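Local structure of ferric enterobactin receptor PIRA (Pseudomonas aeruginosa, 5FP2) at residues W306-V314 against L353-L361. The protein probably takes up ferric enterobactin and siderophore-drug conjugates across the outer membrane as a TonB-dependent receptor. Sequence-based numbering, arbitrary orientation.
Sequences WSFGTSRFV and LSGELNLPL
Thr-310 to Val-314 and Ser-354 to Asn-358 pair as antiparallel neighbours in the 22-stranded barrel of a TonB-dependent receptor, beside the type I turn Trp-306 to Gly-309 that links strand 309-323 to strand 292-306. Thr-310 and Asn-358 form a hydrogen-bonded pair, Asn-358 N reaching Thr-310 O at 3.0 Å; farther along, Val-314 N binds Ser-354 O at 3.0 Å.

Alternation puts Thr-310, Arg-312, Val-314, Ser-354, Glu-356 and Asn-358, mostly polar, on one face. There Arg-312 and Val-314 touch Lys-101 of the plug, and Glu-356 makes a salt bridge to plug residue Arg-144 and a hydrogen bond to Tyr-417 of barrel strand 408-423. Phe-313 takes the other face, on the surface, consistent with a barrel wall that faces lipid; Leu-357 shares that face. Ser-311 is its polar exception, buried, with OG accepting a bond from Trp-306 NE1 (2.9 Å).

Gly-309, with phi at 132°, adopts a backbone shape that a side chain would obstruct. With CG lodged between backbone N and carbonyl carbon (chi1 55°), Phe-308 lies alongside Leu-359, whose CD2 meets the ring edge at CD1, 3.7 Å away.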
ATOM      1  N   TRP A 306       8.466  -3.094 -26.758  1.00142.66           N
ATOM      2  CA  TRP A 306       8.303  -3.135 -28.196  1.00145.58           C
ATOM      3  C   TRP A 306       8.992  -1.907 -28.763  1.00148.68           C
ATOM      4  O   TRP A 306       9.464  -1.058 -28.005  1.00148.27           O
ATOM      5  CB  TRP A 306       6.811  -3.160 -28.555  1.00144.35           C
ATOM      6  CG  TRP A 306       6.012  -4.206 -27.803  1.00141.18           C
ATOM      7  CD1 TRP A 306       5.129  -3.993 -26.772  1.00138.12           C
ATOM      8  CD2 TRP A 306       5.980  -5.607 -28.071  1.00141.16           C
ATOM      9  NE1 TRP A 306       4.581  -5.186 -26.366  1.00136.27           N
ATOM     10  CE2 TRP A 306       5.082  -6.188 -27.152  1.00138.04           C
ATOM     11  CE3 TRP A 306       6.653  -6.435 -28.970  1.00143.71           C
ATOM     12  CZ2 TRP A 306       4.831  -7.556 -27.116  1.00137.39           C
ATOM     13  CZ3 TRP A 306       6.413  -7.800 -28.924  1.00142.96           C
ATOM     14  CH2 TRP A 306       5.518  -8.348 -27.997  1.00139.81           C
ATOM     15  N   SER A 307       9.070  -1.810 -30.087  1.00152.07           N
ATOM     16  CA  SER A 307       9.679  -0.643 -30.711  1.00155.49           C
ATOM     17  C   SER A 307       8.934   0.625 -30.304  1.00154.27           C
ATOM     18  O   SER A 307       9.549   1.662 -30.073  1.00155.64           O
ATOM     19  CB  SER A 307       9.671  -0.776 -32.235  1.00159.39           C
ATOM     20  OG  SER A 307       9.166  -2.032 -32.640  1.00158.73           O
ATOM     21  N   PHE A 308       7.608   0.539 -30.249  1.00151.98           N
ATOM     22  CA  PHE A 308       6.751   1.696 -30.001  1.00151.09           C
ATOM     23  C   PHE A 308       6.416   1.877 -28.520  1.00147.33           C
ATOM     24  O   PHE A 308       5.568   2.700 -28.173  1.00146.16           O
ATOM     25  CB  PHE A 308       5.450   1.582 -30.810  1.00151.13           C
ATOM     26  CG  PHE A 308       4.697   0.312 -30.558  1.00148.55           C
ATOM     27  CD1 PHE A 308       3.851   0.199 -29.465  1.00144.92           C
ATOM     28  CD2 PHE A 308       4.906  -0.798 -31.364  1.00150.01           C
ATOM     29  CE1 PHE A 308       3.206  -0.995 -29.191  1.00142.82           C
ATOM     30  CE2 PHE A 308       4.268  -1.994 -31.095  1.00147.84           C
ATOM     31  CZ  PHE A 308       3.420  -2.094 -30.005  1.00144.26           C
ATOM     32  N   GLY A 309       7.118   1.175 -27.637  1.00145.74           N
ATOM     33  CA  GLY A 309       6.861   1.336 -26.209  1.00142.52           C
ATOM     34  C   GLY A 309       6.714   0.010 -25.497  1.00139.84           C
ATOM     35  O   GLY A 309       7.410  -0.950 -25.825  1.00140.68           O
ATOM     36  N   THR A 310       5.808  -0.062 -24.526  1.00136.84           N
ATOM     37  CA  THR A 310       5.695  -1.258 -23.696  1.00134.40           C
ATOM     38  C   THR A 310       4.256  -1.627 -23.377  1.00132.16           C
ATOM     39  O   THR A 310       3.339  -0.858 -23.635  1.00132.22           O
ATOM     40  CB  THR A 310       6.449  -1.096 -22.375  1.00133.10           C
ATOM     41  OG1 THR A 310       5.723  -0.221 -21.511  1.00131.55           O
ATOM     42  CG2 THR A 310       7.832  -0.540 -22.624  1.00135.58           C
ATOM     43  N   SER A 311       4.073  -2.861 -22.911  1.00130.54           N
ATOM     44  CA  SER A 311       2.745  -3.436 -22.673  1.00128.81           C
ATOM     45  C   SER A 311       2.764  -4.350 -21.453  1.00126.62           C
ATOM     46  O   SER A 311       3.797  -4.910 -21.104  1.00126.66           O
ATOM     47  CB  SER A 311       2.292  -4.257 -23.879  1.00130.11           C
ATOM     48  OG  SER A 311       2.987  -5.485 -23.925  1.00130.30           O
ATOM     49  N   ARG A 312       1.623  -4.457 -20.788  1.00124.95           N
ATOM     50  CA  ARG A 312       1.502  -5.305 -19.621  1.00123.12           C
ATOM     51  C   ARG A 312       0.075  -5.795 -19.535  1.00122.30           C
ATOM     52  O   ARG A 312      -0.838  -5.024 -19.256  1.00121.87           O
ATOM     53  CB  ARG A 312       1.871  -4.551 -18.346  1.00122.04           C
ATOM     54  CG  ARG A 312       1.650  -5.332 -17.058  1.00120.34           C
ATOM     55  CD  ARG A 312       2.184  -4.569 -15.850  1.00119.69           C
ATOM     56  NE  ARG A 312       2.026  -5.306 -14.595  1.00118.37           N
ATOM     57  CZ  ARG A 312       1.220  -4.946 -13.591  1.00117.50           C
ATOM     58  NH1 ARG A 312       0.399  -3.905 -13.708  1.00117.69           N
ATOM     59  NH2 ARG A 312       1.180  -5.675 -12.476  1.00116.65           N
ATOM     60  N   PHE A 313      -0.118  -7.078 -19.825  1.00122.38           N
ATOM     61  CA  PHE A 313      -1.425  -7.689 -19.705  1.00121.88           C
ATOM     62  C   PHE A 313      -1.446  -8.633 -18.511  1.00120.56           C
ATOM     63  O   PHE A 313      -0.458  -9.310 -18.214  1.00120.42           O
ATOM     64  CB  PHE A 313      -1.810  -8.389 -21.015  1.00123.40           C
ATOM     65  CG  PHE A 313      -1.885  -7.447 -22.195  1.00124.97           C
ATOM     66  CD1 PHE A 313      -2.996  -6.628 -22.390  1.00125.09           C
ATOM     67  CD2 PHE A 313      -0.802  -7.301 -23.062  1.00126.52           C
ATOM     68  CE1 PHE A 313      -3.061  -5.753 -23.470  1.00126.71           C
ATOM     69  CE2 PHE A 313      -0.848  -6.393 -24.117  1.00128.24           C
ATOM     70  CZ  PHE A 313      -1.983  -5.628 -24.328  1.00128.30           C
ATOM     71  N   VAL A 314      -2.551  -8.578 -17.777  1.00119.78           N
ATOM     72  CA  VAL A 314      -2.722  -9.360 -16.564  1.00118.79           C
ATOM     73  C   VAL A 314      -4.035 -10.140 -16.546  1.00119.10           C
ATOM     74  O   VAL A 314      -5.118  -9.567 -16.635  1.00119.34           O
ATOM     75  CB  VAL A 314      -2.733  -8.449 -15.330  1.00117.81           C
ATOM     76  CG1 VAL A 314      -2.871  -9.300 -14.079  1.00117.11           C
ATOM     77  CG2 VAL A 314      -1.473  -7.593 -15.275  1.00117.73           C
ATOM     78  N   LEU A 353      -9.040  -8.941 -15.735  1.00120.57           N
ATOM     79  CA  LEU A 353      -8.172  -8.763 -16.897  1.00120.70           C
ATOM     80  C   LEU A 353      -7.734  -7.307 -17.046  1.00120.38           C
ATOM     81  O   LEU A 353      -8.424  -6.395 -16.603  1.00120.38           O
ATOM     82  CB  LEU A 353      -8.904  -9.202 -18.159  1.00122.15           C
ATOM     83  CG  LEU A 353      -9.197 -10.700 -18.280  1.00122.87           C
ATOM     84  CD1 LEU A 353     -10.229 -10.943 -19.367  1.00124.57           C
ATOM     85  CD2 LEU A 353      -7.924 -11.478 -18.564  1.00122.62           C
ATOM     86  N   SER A 354      -6.563  -7.081 -17.628  1.00120.32           N
ATOM     87  CA  SER A 354      -5.928  -5.758 -17.570  1.00120.10           C
ATOM     88  C   SER A 354      -4.972  -5.577 -18.738  1.00120.95           C
ATOM     89  O   SER A 354      -4.208  -6.476 -19.070  1.00121.12           O
ATOM     90  CB  SER A 354      -5.160  -5.581 -16.255  1.00118.93           C
ATOM     91  OG  SER A 354      -5.926  -6.036 -15.152  1.00118.41           O
ATOM     92  N   GLY A 355      -5.016  -4.408 -19.356  1.00121.73           N
ATOM     93  CA  GLY A 355      -4.103  -4.075 -20.435  1.00122.93           C
ATOM     94  C   GLY A 355      -3.562  -2.692 -20.172  1.00123.05           C
ATOM     95  O   GLY A 355      -4.292  -1.815 -19.704  1.00122.80           O
ATOM     96  N   GLU A 356      -2.257  -2.521 -20.347  1.00123.54           N
ATOM     97  CA  GLU A 356      -1.670  -1.192 -20.293  1.00124.21           C
ATOM     98  C   GLU A 356      -0.567  -1.021 -21.319  1.00126.02           C
ATOM     99  O   GLU A 356       0.352  -1.838 -21.404  1.00126.17           O
ATOM    100  CB  GLU A 356      -1.113  -0.869 -18.913  1.00122.98           C
ATOM    101  CG  GLU A 356      -0.430   0.490 -18.900  1.00124.01           C
ATOM    102  CD  GLU A 356      -0.359   1.116 -17.522  1.00123.03           C
ATOM    103  OE1 GLU A 356       0.608   0.811 -16.794  1.00122.57           O
ATOM    104  OE2 GLU A 356      -1.250   1.923 -17.177  1.00122.94           O
ATOM    105  N   LEU A 357      -0.680   0.059 -22.085  1.00127.62           N
ATOM    106  CA  LEU A 357       0.317   0.434 -23.073  1.00129.85           C
ATOM    107  C   LEU A 357       0.983   1.684 -22.604  1.00130.45           C
ATOM    108  O   LEU A 357       0.303   2.586 -22.160  1.00130.03           O
ATOM    109  CB  LEU A 357      -0.338   0.753 -24.412  1.00131.78           C
ATOM    110  CG  LEU A 357      -0.673  -0.464 -25.256  1.00132.27           C
ATOM    111  CD1 LEU A 357      -1.668  -0.100 -26.343  1.00133.83           C
ATOM    112  CD2 LEU A 357       0.619  -1.006 -25.842  1.00133.83           C
ATOM    113  N   ASN A 358       2.290   1.773 -22.802  1.00131.82           N
ATOM    114  CA  ASN A 358       2.995   3.031 -22.673  1.00133.28           C
ATOM    115  C   ASN A 358       3.737   3.372 -23.958  1.00136.42           C
ATOM    116  O   ASN A 358       4.684   2.682 -24.332  1.00137.46           O
ATOM    117  CB  ASN A 358       3.955   2.963 -21.491  1.00132.32           C
ATOM    118  CG  ASN A 358       3.229   2.777 -20.176  1.00129.64           C
ATOM    119  OD1 ASN A 358       2.686   3.721 -19.616  1.00129.32           O
ATOM    120  ND2 ASN A 358       3.127   1.547 -19.733  1.00127.96           N
ATOM    121  N   LEU A 359       3.287   4.423 -24.641  1.00138.15           N
ATOM    122  CA  LEU A 359       3.854   4.800 -25.934  1.00141.52           C
ATOM    123  C   LEU A 359       4.459   6.217 -25.885  1.00143.67           C
ATOM    124  O   LEU A 359       3.741   7.220 -25.951  1.00144.10           O
ATOM    125  CB  LEU A 359       2.788   4.712 -27.036  1.00142.41           C
ATOM    126  CG  LEU A 359       1.627   3.734 -26.806  1.00139.87           C
ATOM    127  CD1 LEU A 359       0.455   4.064 -27.721  1.00140.91           C
ATOM    128  CD2 LEU A 359       2.066   2.288 -26.990  1.00139.41           C
ATOM    129  N   PRO A 360       5.794   6.299 -25.777  1.00145.27           N
ATOM    130  CA  PRO A 360       6.445   7.584 -25.865  1.00147.93           C
ATOM    131  C   PRO A 360       6.304   8.181 -27.256  1.00151.35           C
ATOM    132  O   PRO A 360       6.567   7.500 -28.243  1.00152.99           O
ATOM    133  CB  PRO A 360       7.904   7.252 -25.567  1.00149.10           C
ATOM    134  CG  PRO A 360       8.078   5.881 -26.087  1.00148.71           C
ATOM    135  CD  PRO A 360       6.756   5.188 -25.888  1.00145.54           C
ATOM    136  N   LEU A 361       5.924   9.453 -27.314  1.00152.63           N
ATOM    137  CA  LEU A 361       5.788  10.186 -28.574  1.00156.19           C
ATOM    138  C   LEU A 361       6.671  11.440 -28.574  1.00159.46           C
ATOM    139  O   LEU A 361       6.956  11.999 -27.514  1.00158.47           O
ATOM    140  CB  LEU A 361       4.330  10.603 -28.774  1.00155.10           C
ATOM    141  CG  LEU A 361       3.264   9.607 -28.308  1.00151.29           C
ATOM    142  CD1 LEU A 361       1.910  10.296 -28.181  1.00150.31           C
ATOM    143  CD2 LEU A 361       3.201   8.421 -29.258  1.00151.73           C
TER